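Local coordinates for protein beta sliding clamp (Caulobacter crescentus, PDB 5WCE) that forms a ring-shaped head-to-tail homodimer around DNA and probably tethers DNA polymerases and other proteins to it, making replication processive, at residues Gln25-Arg30 with Ala53-Met58; Ile34-Asn39 with Gln73-Ala78; Asn39-Ala44 with Leu119-Phe124; Asp130-Arg135 with Gln230-Lys235; Pro204-Pro209 with Ser247-Gly252. One frame throughout, in Å; residues are numbered along the deposited sequence.

Contact 1: residues Gln25-Arg30 with Ala53-Met58; sequences QSVVER and ATDLDM
Met58 O takes two hydrogen bonds, one from Thr54 OG1 at 2.7 Å and one from the backbone N of Asp55, while the side chain of the same methionine closes on Val27 across the contact. Asp55 OD1 ties the turn a second time, accepting from Met58 N at 2.9 Å nearly along its C-O axis, with a weak extra bond from Asp57 N. Thr54 OG1 in turn accepts from Leu56 N, which makes an ST turn beside the Asx motif of Asp55. These bonds set the shape of the beta-hairpin turn between strands 48-54 and 58-65. Against it packs the type I turn Gln25-Val28, where the chain leaves helix 14-25. With Val27 CG1 between the backbone N and the carbonyl carbon (chi1 70°), the two methyls reach different parts of the hairpin. CG1 of Val27 rests on Ala53 CB at 3.6 Å. CG2 of Val27 meets Met58 CG at 3.5 Å, tighter than usual, and also touches Asp55 CG at 3.7 Å; the valine and methionine side chains lie alongside, pointing opposite ways. Val28 CG2 adds a looser touch on Ala53 CB at 4.0 Å. Glu29 OE2 and Asp55 OD2 stand 4.5 Å apart, but Lys211 NZ of helix 210-220 makes salt bridges to both and a hydrogen bond to Val27 O, which probably offsets their repulsion.

Contact 2: residues Ile34-Asn39 with Gln73-Ala78; sequences IPILSN and QITAPA
Asn39 reaches along the backbone of strand 72-77, and each atom of its side chain finds something there. Its CB sits 3.3 Å from Ala76 O. One atom further, Asn39 CG lies 3.4 Å from the carbonyl carbon of Ala76, so the amide is spread along the peptide that links Ala76 to Pro77. A chi1 of -74° brings the amide against that peptide, and chi2 near 10° turns OD1 to Pro77 and ND2 to Thr75. Asn39 OD1 comes to 3.2 Å from Pro77 CA, beside a proline nitrogen that has no hydrogen to offer. At the other end, Asn39 ND2 donates to Thr75 OG1 at 3.1 Å, almost straight and within the amide plane. Asn39 and Pro77 form an antiparallel, non-hydrogen-bonded pair. Just beyond it, Ala78 N donates to Ser38 O at 2.9 Å; Pro77 is the N-cap residue of helix 78-87, so this bond joins the helix start to the 3-10 turn 35-38. Thr75 OG1 is also hydrogen-bonded to the backbone O of Leu119. Since it accepts from the asparagine, the hydroxyl must spend its own proton on that carbonyl, which gives it one donor and one acceptor partner and tells the amide nitrogen from its oxygen.

Contact 3: residues Asn39-Ala44 with Leu119-Phe124; sequences NILLSA and LPAGDF
Strand 39-45 belongs to an antiparallel sheet, and one face of it is covered here by the loop that follows strand 112-116, which carries a short 3-10 turn at residues 121-123. The key pair is Leu41 and Phe124. Leu41 CB sits squarely over the ring of Phe124 in a CH-pi contact, 3.8 Å from the ring centroid and only 12° off the ring normal. Leu41 CG points anti to the backbone N (chi1 175°), and the branch beyond it divides: CD1 turns to Ala121 CB at 3.8 Å, while CD2 stays with the ring, 3.9 Å from Phe124 CD2. The leucine thus wedges between the ring and the start of the 3-10 turn. Phe124 presents its edge to the strand backbone as well, with CE1 lying 3.5 Å from Asn39 O, near the ring plane. Earlier in the loop, Leu119 lies roughly perpendicular to the side chain of Asn39, and its CD1 is 3.8 Å from Asn39 ND2, an amide nitrogen whose polar partner is Thr75. The bond from Phe124 N to Ala121 O closes the turn and keeps the ring and the alanine methyl on hand for the same leucine. Ser52, Thr75 and Ile36 also touch Phe124. Ile40 points away from the loop and packs on Leu21 and Val24 of helix 14-25, while Leu41 points toward the loop. This fits the plan of the beta processivity ring, in which helices characteristically line the central hole and sheets form the outside.

Contact 4: residues Asp130-Arg135 with Gln230-Lys235; sequences DGLSSR and QVSPQK
Ser133 OG lies between its backbone N and carbonyl carbon (chi1 65°), and Gln230 CG stands anti to its own carbonyl carbon with the chain extended beyond, so that each side chain reaches the backbone of the other segment, Ser133 OG at Val231 N and Gln230 NE2 at Ser133 O. The segment 130-135 leads into edge strand 136-139, while 230-235 is the turn of the hairpin formed by strands 226-231 and 235-240, with an ST turn at Ser232. Ser133 OG accepts from Val231 N at 3.0 Å and gives its proton to Ser134 O. Ser133 N donates to Val231 O at 2.9 Å from well above the carbonyl plane. Gln230 NE2 reaches Ser133 O at 2.9 Å, nearly straight on to the carbonyl. The amide then lies over a face of the Arg135 guanidinium, the planes 34° apart; Arg135 is held by a salt bridge to Glu239, and Gln230 OE1 by Arg237. Leu132 CD2 packs on Lys235 CB at 3.7 Å. Lys235 NZ is hydrogen-bonded to Ser128 O and also donates to a water. That water and a second one both donate to Asp130 O, and the second sits 2.6 Å from Ser232 OG.

Contact 5: residues Pro204-Pro209 with Ser247-Gly252; sequences PGVIVP and SKVIDG
Strand 206-209 and segment 247-252 run 115° apart end to end and meet through one direct backbone bond, from Ile250 N to Ile207 O, 2.9 Å long and close to straight at 167°. In the return direction a water takes over: it accepts from Ile207 N and donates to Ile250 O at 2.8 Å. A second water donates to both Gly205 O and Gly252 O, so the two segments are bridged by water there too. Around the direct bond the side chains are apolar. Ile207 and Ile250 cross nearly perpendicular, with Ile207 CG2 3.9 Å from Ile250 CB. The longer branch of Ile207 runs on, and its CD1 comes to 3.7 Å from Gly252 O. On the neighbouring residues, Val206 CB meets Val249 CG1 at 3.9 Å, while Val249 CB presses on the carbonyl of Ile207. Pro209 lays CD 3.2 Å from Lys248 O, the oxygen that also receives the hydroxyl proton of Ser247. That OG stands anti to its backbone N (chi1 175°), which lets it meet Lys248 O in the carbonyl plane, on a lone pair, at 2.6 Å. Ser247 OG is hydrogen-bonded to Thr212 of helix 210-220 as well. Pro209 is the N-cap residue of that same helix, so strand end and helix start are fixed together. Strand 206-209 forms one edge of its sheet, beside strand 165-173, whereas strand 243-248 lies in another sheet between strands 235-240 and 58-65, with Lys248 backbone-bonded to Asp57.

How the contacts relate
Contact 1 is the buried one, mostly valine methyls against apolar carbons, whereas contact 4 lies nearer the surface and relies on hydroxyl, amide and water bonds. Contacts 2 and 3 share Asn39 and both hold the start of strand 39-45, one by polar bonds to the neighbouring strand 72-77, the other through the loop 119-124 with a leucine over a ring. Contacts 1 and 3 meet where Phe124 touches Ala53 and Thr54. Contact 5 mixes both styles, with apolar packing beside bridging waters, and touches contact 4 through Val206 and Val249. All five reach one eight-stranded sheet that spans the N-terminal and central domains; the bond from Lys248 N to Asp57 O joins contacts 1 and 5 across that boundary.

Contact 1: residues Gln25-Arg30 with Ala53-Met58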
# COMPACT_ATOMS: atom_id res chain seq x y z
N GLN A 25 -15.44 -14.26 2.41
CA GLN A 25 -15.08 -13.85 1.05
C GLN A 25 -13.56 -13.80 0.80
O GLN A 25 -13.14 -13.87 -0.35
CB GLN A 25 -15.71 -12.54 0.71
CG GLN A 25 -15.11 -11.34 1.42
CD GLN A 25 -14.18 -10.59 0.52
OE1 GLN A 25 -14.57 -10.26 -0.63
NE2 GLN A 25 -12.96 -10.32 0.98
N SER A 26 -12.79 -13.70 1.88
CA SER A 26 -11.29 -13.73 1.84
C SER A 26 -10.69 -14.91 1.08
O SER A 26 -9.64 -14.76 0.47
CB SER A 26 -10.71 -13.75 3.28
OG SER A 26 -11.31 -12.74 4.09
N VAL A 27 -11.33 -16.09 1.10
CA VAL A 27 -10.79 -17.25 0.43
C VAL A 27 -10.87 -17.15 -1.07
O VAL A 27 -10.12 -17.84 -1.78
CB VAL A 27 -11.45 -18.61 0.90
CG1 VAL A 27 -12.87 -18.75 0.43
CG2 VAL A 27 -10.64 -19.85 0.42
N VAL A 28 -11.79 -16.32 -1.57
CA VAL A 28 -12.04 -16.30 -3.01
C VAL A 28 -10.91 -15.57 -3.71
O VAL A 28 -10.64 -14.42 -3.40
CB VAL A 28 -13.41 -15.66 -3.32
CG1 VAL A 28 -13.66 -15.57 -4.82
CG2 VAL A 28 -14.49 -16.45 -2.61
N GLU A 29 -10.27 -16.24 -4.65
CA GLU A 29 -9.16 -15.66 -5.41
C GLU A 29 -9.68 -14.57 -6.35
O GLU A 29 -10.70 -14.77 -7.00
CB GLU A 29 -8.51 -16.76 -6.26
CG GLU A 29 -7.75 -17.82 -5.46
CD GLU A 29 -6.44 -17.30 -4.87
OE1 GLU A 29 -5.94 -16.30 -5.40
OE2 GLU A 29 -5.91 -17.87 -3.88
N ARG A 30 -8.98 -13.43 -6.43
CA ARG A 30 -9.32 -12.38 -7.41
C ARG A 30 -9.27 -12.93 -8.82
O ARG A 30 -10.22 -12.76 -9.59
CB ARG A 30 -8.34 -11.20 -7.31
N ALA A 53 -17.68 -20.34 1.27
CA ALA A 53 -16.86 -20.03 0.12
C ALA A 53 -15.67 -20.95 0.10
O ALA A 53 -15.23 -21.45 1.15
CB ALA A 53 -16.45 -18.58 0.12
N THR A 54 -15.14 -21.17 -1.09
CA THR A 54 -14.00 -22.11 -1.24
C THR A 54 -13.09 -21.78 -2.41
O THR A 54 -13.49 -21.15 -3.39
CB THR A 54 -14.54 -23.54 -1.46
OG1 THR A 54 -13.50 -24.51 -1.37
CG2 THR A 54 -15.25 -23.69 -2.80
N ASP A 55 -11.85 -22.26 -2.32
CA ASP A 55 -10.93 -22.25 -3.45
C ASP A 55 -10.54 -23.67 -3.84
O ASP A 55 -9.52 -23.90 -4.53
CB ASP A 55 -9.71 -21.40 -3.14
CG ASP A 55 -8.85 -21.99 -2.02
OD1 ASP A 55 -9.17 -23.12 -1.53
OD2 ASP A 55 -7.84 -21.33 -1.69
N LEU A 56 -11.34 -24.63 -3.38
CA LEU A 56 -11.10 -26.07 -3.56
C LEU A 56 -10.10 -26.68 -2.57
O LEU A 56 -10.29 -27.83 -2.19
CB LEU A 56 -10.77 -26.52 -4.99
CG LEU A 56 -11.77 -26.12 -6.12
CD1 LEU A 56 -11.21 -26.45 -7.47
CD2 LEU A 56 -13.11 -26.79 -5.88
N ASP A 57 -9.08 -25.95 -2.15
CA ASP A 57 -8.17 -26.43 -1.09
C ASP A 57 -8.76 -26.26 0.28
O ASP A 57 -8.59 -27.12 1.17
CB ASP A 57 -6.82 -25.72 -1.17
CG ASP A 57 -6.06 -26.08 -2.44
OD1 ASP A 57 -6.08 -27.26 -2.88
OD2 ASP A 57 -5.48 -25.17 -3.04
N MET A 58 -9.48 -25.16 0.48
CA MET A 58 -10.09 -24.87 1.75
C MET A 58 -11.46 -24.23 1.58
O MET A 58 -11.79 -23.69 0.50
CB MET A 58 -9.20 -23.97 2.56
CG MET A 58 -9.18 -22.52 2.08
SD MET A 58 -7.83 -21.53 2.78
CE MET A 58 -6.62 -22.23 1.67

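Contact 2: residues Ile34-Asn39 with Gln73-Ala78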
# COMPACT_ATOMS: atom_id res chain seq x y z
N ILE A 34 -12.97 -20.18 -12.81
CA ILE A 34 -14.19 -21.01 -12.78
C ILE A 34 -15.30 -20.20 -12.04
O ILE A 34 -15.14 -19.87 -10.87
CB ILE A 34 -13.93 -22.37 -12.11
CG1 ILE A 34 -12.84 -23.14 -12.91
CG2 ILE A 34 -15.18 -23.24 -12.08
CD1 ILE A 34 -11.88 -23.92 -12.04
N PRO A 35 -16.38 -19.83 -12.76
CA PRO A 35 -17.29 -18.83 -12.19
C PRO A 35 -17.87 -19.21 -10.85
O PRO A 35 -17.94 -18.37 -9.98
CB PRO A 35 -18.37 -18.71 -13.25
CG PRO A 35 -17.67 -19.02 -14.53
CD PRO A 35 -16.66 -20.08 -14.19
N ILE A 36 -18.22 -20.46 -10.64
CA ILE A 36 -18.86 -20.79 -9.38
C ILE A 36 -17.93 -20.62 -8.15
O ILE A 36 -18.38 -20.32 -7.05
CB ILE A 36 -19.59 -22.16 -9.40
CG1 ILE A 36 -20.57 -22.19 -8.21
CG2 ILE A 36 -18.57 -23.31 -9.34
CD1 ILE A 36 -21.68 -23.14 -8.33
N LEU A 37 -16.61 -20.70 -8.36
CA LEU A 37 -15.68 -20.51 -7.27
C LEU A 37 -15.55 -19.04 -6.89
O LEU A 37 -15.01 -18.74 -5.86
CB LEU A 37 -14.30 -21.06 -7.65
CG LEU A 37 -14.23 -22.55 -8.01
CD1 LEU A 37 -12.76 -22.96 -8.15
CD2 LEU A 37 -14.88 -23.38 -6.91
N SER A 38 -16.10 -18.13 -7.69
CA SER A 38 -16.22 -16.74 -7.30
C SER A 38 -17.45 -16.51 -6.42
O SER A 38 -17.60 -15.40 -5.93
CB SER A 38 -16.35 -15.83 -8.57
OG SER A 38 -15.04 -15.72 -9.10
N ASN A 39 -18.30 -17.52 -6.24
CA ASN A 39 -19.55 -17.35 -5.52
C ASN A 39 -19.53 -17.79 -4.08
O ASN A 39 -18.68 -18.63 -3.64
CB ASN A 39 -20.71 -18.02 -6.27
CG ASN A 39 -21.13 -17.25 -7.51
OD1 ASN A 39 -20.45 -16.32 -7.91
ND2 ASN A 39 -22.25 -17.64 -8.13
N GLN A 73 -31.54 -22.27 -0.82
CA GLN A 73 -30.09 -22.16 -1.11
C GLN A 73 -29.83 -21.59 -2.48
O GLN A 73 -30.45 -22.01 -3.46
CB GLN A 73 -29.39 -23.52 -1.11
CG GLN A 73 -29.35 -24.27 0.19
CD GLN A 73 -28.46 -25.49 0.05
OE1 GLN A 73 -27.42 -25.60 0.73
NE2 GLN A 73 -28.83 -26.40 -0.86
N ILE A 74 -28.88 -20.68 -2.57
CA ILE A 74 -28.45 -20.17 -3.86
C ILE A 74 -26.98 -19.82 -3.79
O ILE A 74 -26.44 -19.76 -2.69
CB ILE A 74 -29.22 -18.90 -4.22
CG1 ILE A 74 -28.91 -17.81 -3.17
CG2 ILE A 74 -30.70 -19.16 -4.40
CD1 ILE A 74 -29.71 -16.56 -3.29
N THR A 75 -26.37 -19.55 -4.94
CA THR A 75 -25.01 -19.03 -4.94
C THR A 75 -24.97 -17.69 -5.66
O THR A 75 -25.73 -17.47 -6.64
CB THR A 75 -23.93 -19.97 -5.52
OG1 THR A 75 -23.94 -19.93 -6.95
CG2 THR A 75 -24.14 -21.40 -5.00
N ALA A 76 -24.11 -16.81 -5.16
CA ALA A 76 -24.04 -15.46 -5.71
C ALA A 76 -22.62 -14.90 -5.58
O ALA A 76 -21.88 -15.35 -4.68
CB ALA A 76 -25.06 -14.58 -4.97
N PRO A 77 -22.24 -13.95 -6.45
CA PRO A 77 -20.86 -13.46 -6.49
C PRO A 77 -20.40 -12.86 -5.15
O PRO A 77 -21.03 -11.99 -4.57
CB PRO A 77 -20.85 -12.43 -7.64
CG PRO A 77 -22.07 -12.69 -8.40
CD PRO A 77 -23.07 -13.32 -7.50
N ALA A 78 -19.27 -13.34 -4.68
CA ALA A 78 -18.85 -13.09 -3.31
C ALA A 78 -18.37 -11.66 -3.05
O ALA A 78 -18.91 -10.97 -2.18
CB ALA A 78 -17.78 -14.07 -2.91

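Contact 3: residues Asn39-Ala44 with Leu119-Phe124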
# COMPACT_ATOMS: atom_id res chain seq x y z
N ASN A 39 -18.30 -17.52 -6.24
CA ASN A 39 -19.55 -17.35 -5.52
C ASN A 39 -19.53 -17.79 -4.08
O ASN A 39 -18.68 -18.63 -3.64
CB ASN A 39 -20.71 -18.02 -6.27
CG ASN A 39 -21.13 -17.25 -7.51
OD1 ASN A 39 -20.45 -16.32 -7.91
ND2 ASN A 39 -22.25 -17.64 -8.13
N ILE A 40 -20.48 -17.22 -3.33
CA ILE A 40 -20.81 -17.69 -1.98
C ILE A 40 -22.06 -18.54 -2.07
O ILE A 40 -23.02 -18.17 -2.74
CB ILE A 40 -20.99 -16.52 -0.97
CG1 ILE A 40 -19.65 -15.91 -0.62
CG2 ILE A 40 -21.64 -16.98 0.34
CD1 ILE A 40 -19.71 -14.53 0.06
N LEU A 41 -22.04 -19.69 -1.42
CA LEU A 41 -23.24 -20.50 -1.17
C LEU A 41 -23.99 -19.92 0.04
O LEU A 41 -23.46 -19.86 1.17
CB LEU A 41 -22.84 -21.94 -0.87
CG LEU A 41 -24.01 -22.88 -0.47
CD1 LEU A 41 -24.99 -23.05 -1.62
CD2 LEU A 41 -23.42 -24.20 -0.01
N LEU A 42 -25.22 -19.44 -0.21
CA LEU A 42 -26.11 -18.86 0.79
C LEU A 42 -27.15 -19.95 1.10
O LEU A 42 -27.80 -20.45 0.19
CB LEU A 42 -26.77 -17.60 0.26
CG LEU A 42 -25.83 -16.44 -0.06
CD1 LEU A 42 -26.65 -15.33 -0.72
CD2 LEU A 42 -25.17 -15.88 1.17
N SER A 43 -27.28 -20.31 2.36
CA SER A 43 -28.21 -21.35 2.72
C SER A 43 -29.07 -20.85 3.89
O SER A 43 -28.57 -20.67 5.01
CB SER A 43 -27.42 -22.63 3.01
OG SER A 43 -28.31 -23.63 3.47
N ALA A 44 -30.36 -20.60 3.63
CA ALA A 44 -31.26 -20.05 4.64
C ALA A 44 -32.17 -21.15 5.20
O ALA A 44 -32.86 -21.83 4.43
CB ALA A 44 -32.11 -18.95 4.07
N LEU A 119 -25.73 -18.88 -9.60
CA LEU A 119 -25.46 -20.19 -10.11
C LEU A 119 -26.05 -21.23 -9.14
O LEU A 119 -26.09 -21.00 -7.91
CB LEU A 119 -23.96 -20.38 -10.37
CG LEU A 119 -23.37 -19.48 -11.48
CD1 LEU A 119 -21.86 -19.49 -11.39
CD2 LEU A 119 -23.84 -19.94 -12.88
N PRO A 120 -26.48 -22.36 -9.67
CA PRO A 120 -27.11 -23.38 -8.86
C PRO A 120 -26.26 -23.90 -7.71
O PRO A 120 -25.06 -24.19 -7.88
CB PRO A 120 -27.42 -24.51 -9.84
CG PRO A 120 -27.06 -24.04 -11.18
CD PRO A 120 -26.29 -22.77 -11.07
N ALA A 121 -26.90 -24.03 -6.57
CA ALA A 121 -26.32 -24.56 -5.39
C ALA A 121 -25.77 -25.99 -5.56
O ALA A 121 -24.74 -26.29 -4.96
CB ALA A 121 -27.31 -24.47 -4.22
N GLY A 122 -26.39 -26.81 -6.42
CA GLY A 122 -25.90 -28.17 -6.70
C GLY A 122 -24.57 -28.25 -7.43
O GLY A 122 -23.97 -29.32 -7.46
N ASP A 123 -24.08 -27.16 -8.01
CA ASP A 123 -22.77 -27.20 -8.63
C ASP A 123 -21.68 -26.68 -7.68
O ASP A 123 -20.56 -26.63 -8.08
CB ASP A 123 -22.76 -26.39 -9.93
CG ASP A 123 -23.66 -26.99 -10.98
OD1 ASP A 123 -23.66 -28.24 -11.15
OD2 ASP A 123 -24.36 -26.21 -11.66
N PHE A 124 -22.04 -26.24 -6.48
CA PHE A 124 -21.09 -25.66 -5.57
C PHE A 124 -20.30 -26.83 -4.91
O PHE A 124 -20.92 -27.81 -4.51
CB PHE A 124 -21.79 -24.86 -4.50
CG PHE A 124 -20.88 -23.98 -3.76
CD1 PHE A 124 -20.47 -22.79 -4.32
CD2 PHE A 124 -20.38 -24.34 -2.50
CE1 PHE A 124 -19.59 -21.97 -3.66
CE2 PHE A 124 -19.51 -23.50 -1.85
CZ PHE A 124 -19.09 -22.32 -2.43

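Contact 4: residues Asp130-Arg135 with Gln230-Lys235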
# COMPACT_ATOMS: atom_id res chain seq x y z
N ASP A 130 -15.31 -35.95 6.81
CA ASP A 130 -15.16 -37.32 7.29
C ASP A 130 -13.75 -37.54 7.73
O ASP A 130 -12.83 -36.96 7.16
CB ASP A 130 -15.49 -38.35 6.19
CG ASP A 130 -16.94 -38.34 5.78
OD1 ASP A 130 -17.77 -37.67 6.45
OD2 ASP A 130 -17.25 -39.03 4.78
N GLY A 131 -13.59 -38.37 8.76
CA GLY A 131 -12.29 -38.76 9.21
C GLY A 131 -11.65 -37.85 10.22
O GLY A 131 -10.61 -38.22 10.72
N LEU A 132 -12.23 -36.69 10.54
CA LEU A 132 -11.59 -35.75 11.46
C LEU A 132 -11.59 -36.30 12.89
O LEU A 132 -12.55 -37.00 13.29
CB LEU A 132 -12.28 -34.37 11.46
CG LEU A 132 -12.06 -33.53 10.21
CD1 LEU A 132 -12.92 -32.27 10.27
CD2 LEU A 132 -10.58 -33.18 10.04
N SER A 133 -10.56 -35.95 13.65
CA SER A 133 -10.57 -36.16 15.10
C SER A 133 -11.75 -35.40 15.75
O SER A 133 -12.35 -34.48 15.15
CB SER A 133 -9.29 -35.67 15.73
OG SER A 133 -9.12 -34.24 15.63
N SER A 134 -12.03 -35.76 17.00
CA SER A 134 -12.83 -34.90 17.88
C SER A 134 -12.16 -33.54 18.05
O SER A 134 -10.95 -33.38 17.88
CB SER A 134 -13.06 -35.57 19.27
OG SER A 134 -11.84 -35.87 19.91
N ARG A 135 -12.98 -32.55 18.37
CA ARG A 135 -12.55 -31.19 18.64
C ARG A 135 -11.53 -31.15 19.78
O ARG A 135 -11.74 -31.75 20.82
CB ARG A 135 -13.74 -30.29 18.96
CG ARG A 135 -14.57 -29.99 17.72
CD ARG A 135 -15.88 -29.33 18.10
NE ARG A 135 -16.65 -29.09 16.89
CZ ARG A 135 -17.31 -30.04 16.22
NH1 ARG A 135 -17.34 -31.32 16.64
NH2 ARG A 135 -17.96 -29.71 15.11
N GLN A 230 -9.42 -29.74 14.63
CA GLN A 230 -9.59 -31.12 14.28
C GLN A 230 -8.59 -31.48 13.22
O GLN A 230 -8.26 -30.66 12.35
CB GLN A 230 -11.02 -31.43 13.82
CG GLN A 230 -12.07 -31.18 14.87
CD GLN A 230 -13.47 -31.19 14.28
OE1 GLN A 230 -13.91 -30.20 13.70
NE2 GLN A 230 -14.15 -32.29 14.44
N VAL A 231 -8.12 -32.72 13.30
CA VAL A 231 -7.08 -33.17 12.40
C VAL A 231 -7.34 -34.60 11.95
O VAL A 231 -7.84 -35.41 12.70
CB VAL A 231 -5.71 -33.11 13.10
CG1 VAL A 231 -4.62 -33.56 12.15
CG2 VAL A 231 -5.42 -31.71 13.60
N SER A 232 -7.02 -34.88 10.70
CA SER A 232 -6.83 -36.22 10.18
C SER A 232 -5.60 -36.15 9.26
O SER A 232 -5.11 -35.03 8.99
CB SER A 232 -8.02 -36.63 9.33
OG SER A 232 -8.02 -35.91 8.10
N PRO A 233 -5.13 -37.28 8.74
CA PRO A 233 -4.00 -37.18 7.77
C PRO A 233 -4.37 -36.49 6.43
O PRO A 233 -3.49 -36.15 5.69
CB PRO A 233 -3.59 -38.65 7.54
CG PRO A 233 -4.21 -39.42 8.69
CD PRO A 233 -5.48 -38.70 9.03
N GLN A 234 -5.66 -36.29 6.16
CA GLN A 234 -6.10 -35.64 4.93
C GLN A 234 -6.65 -34.23 5.12
O GLN A 234 -6.77 -33.50 4.15
CB GLN A 234 -7.16 -36.49 4.24
CG GLN A 234 -6.68 -37.87 3.83
CD GLN A 234 -6.68 -38.91 4.97
OE1 GLN A 234 -7.46 -38.82 5.93
NE2 GLN A 234 -5.81 -39.91 4.85
N LYS A 235 -7.02 -33.85 6.34
CA LYS A 235 -7.76 -32.59 6.58
C LYS A 235 -7.44 -31.97 7.90
O LYS A 235 -7.05 -32.65 8.85
CB LYS A 235 -9.28 -32.79 6.55
CG LYS A 235 -9.78 -33.29 5.22
CD LYS A 235 -11.10 -32.72 4.84
CE LYS A 235 -11.20 -32.59 3.32
NZ LYS A 235 -11.86 -33.76 2.81
O HOH W 1 -10.24 -36.49 6.89
O HOH W 2 -12.66 -35.92 4.75

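Contact 5: residues Pro204-Pro209 with Ser247-Gly252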
# COMPACT_ATOMS: atom_id res chain seq x y z
N PRO A 204 -1.97 -36.90 14.31
CA PRO A 204 -0.98 -37.12 13.24
C PRO A 204 -0.36 -35.78 12.81
O PRO A 204 -1.05 -34.75 12.83
CB PRO A 204 -1.79 -37.74 12.11
CG PRO A 204 -3.17 -37.17 12.27
CD PRO A 204 -3.34 -36.98 13.80
N GLY A 205 0.94 -35.79 12.49
CA GLY A 205 1.62 -34.62 11.93
C GLY A 205 1.01 -34.20 10.60
O GLY A 205 0.85 -35.03 9.73
N VAL A 206 0.64 -32.94 10.44
CA VAL A 206 0.12 -32.47 9.15
C VAL A 206 0.80 -31.21 8.66
O VAL A 206 1.16 -30.32 9.46
CB VAL A 206 -1.41 -32.19 9.19
CG1 VAL A 206 -2.21 -33.49 9.39
CG2 VAL A 206 -1.77 -31.20 10.27
N ILE A 207 0.86 -31.08 7.33
CA ILE A 207 1.43 -29.91 6.71
C ILE A 207 0.25 -29.06 6.29
O ILE A 207 -0.46 -29.40 5.35
CB ILE A 207 2.34 -30.24 5.51
CG1 ILE A 207 3.38 -31.25 5.89
CG2 ILE A 207 2.96 -28.94 4.99
CD1 ILE A 207 4.05 -31.95 4.68
N VAL A 208 0.04 -27.97 7.03
CA VAL A 208 -1.09 -27.06 6.81
C VAL A 208 -0.67 -26.04 5.73
O VAL A 208 0.32 -25.31 5.92
CB VAL A 208 -1.55 -26.37 8.09
CG1 VAL A 208 -2.83 -25.58 7.82
CG2 VAL A 208 -1.70 -27.36 9.25
N PRO A 209 -1.41 -25.98 4.60
CA PRO A 209 -1.01 -25.05 3.52
C PRO A 209 -0.84 -23.60 3.94
O PRO A 209 -1.55 -23.09 4.82
CB PRO A 209 -2.16 -25.18 2.49
CG PRO A 209 -2.67 -26.56 2.71
CD PRO A 209 -2.60 -26.77 4.22
N SER A 247 -9.73 -27.47 5.64
CA SER A 247 -8.71 -27.45 4.57
C SER A 247 -8.10 -28.81 4.32
O SER A 247 -7.88 -29.61 5.27
CB SER A 247 -7.58 -26.44 4.93
OG SER A 247 -6.50 -26.47 3.98
N LYS A 248 -7.78 -29.07 3.04
CA LYS A 248 -6.83 -30.14 2.71
C LYS A 248 -5.47 -29.83 3.35
O LYS A 248 -5.16 -28.68 3.68
CB LYS A 248 -6.61 -30.27 1.22
CG LYS A 248 -7.85 -30.70 0.45
CD LYS A 248 -7.60 -30.59 -1.04
CE LYS A 248 -8.89 -30.93 -1.78
NZ LYS A 248 -8.71 -30.79 -3.25
N VAL A 249 -4.67 -30.89 3.47
CA VAL A 249 -3.30 -30.77 3.99
C VAL A 249 -2.37 -31.16 2.87
O VAL A 249 -2.79 -31.78 1.92
CB VAL A 249 -3.05 -31.63 5.27
CG1 VAL A 249 -3.93 -31.14 6.44
CG2 VAL A 249 -3.19 -33.06 5.02
N ILE A 250 -1.13 -30.74 2.92
CA ILE A 250 -0.19 -31.10 1.88
C ILE A 250 0.22 -32.58 2.05
O ILE A 250 0.66 -32.97 3.11
CB ILE A 250 1.02 -30.16 1.85
CG1 ILE A 250 0.53 -28.77 1.47
CG2 ILE A 250 2.08 -30.70 0.89
CD1 ILE A 250 1.52 -27.66 1.60
N ASP A 251 0.04 -33.34 0.97
CA ASP A 251 0.25 -34.77 0.95
C ASP A 251 1.76 -34.94 0.80
O ASP A 251 2.33 -34.62 -0.25
CB ASP A 251 -0.51 -35.42 -0.23
CG ASP A 251 -0.29 -36.93 -0.34
OD1 ASP A 251 -0.02 -37.61 0.68
OD2 ASP A 251 -0.40 -37.44 -1.47
N GLY A 252 2.41 -35.36 1.87
CA GLY A 252 3.77 -35.85 1.76
C GLY A 252 4.47 -35.86 3.12
O GLY A 252 3.87 -35.58 4.16
O HOH W 3 2.57 -34.88 7.10
O HOH W 4 0.35 -33.47 5.82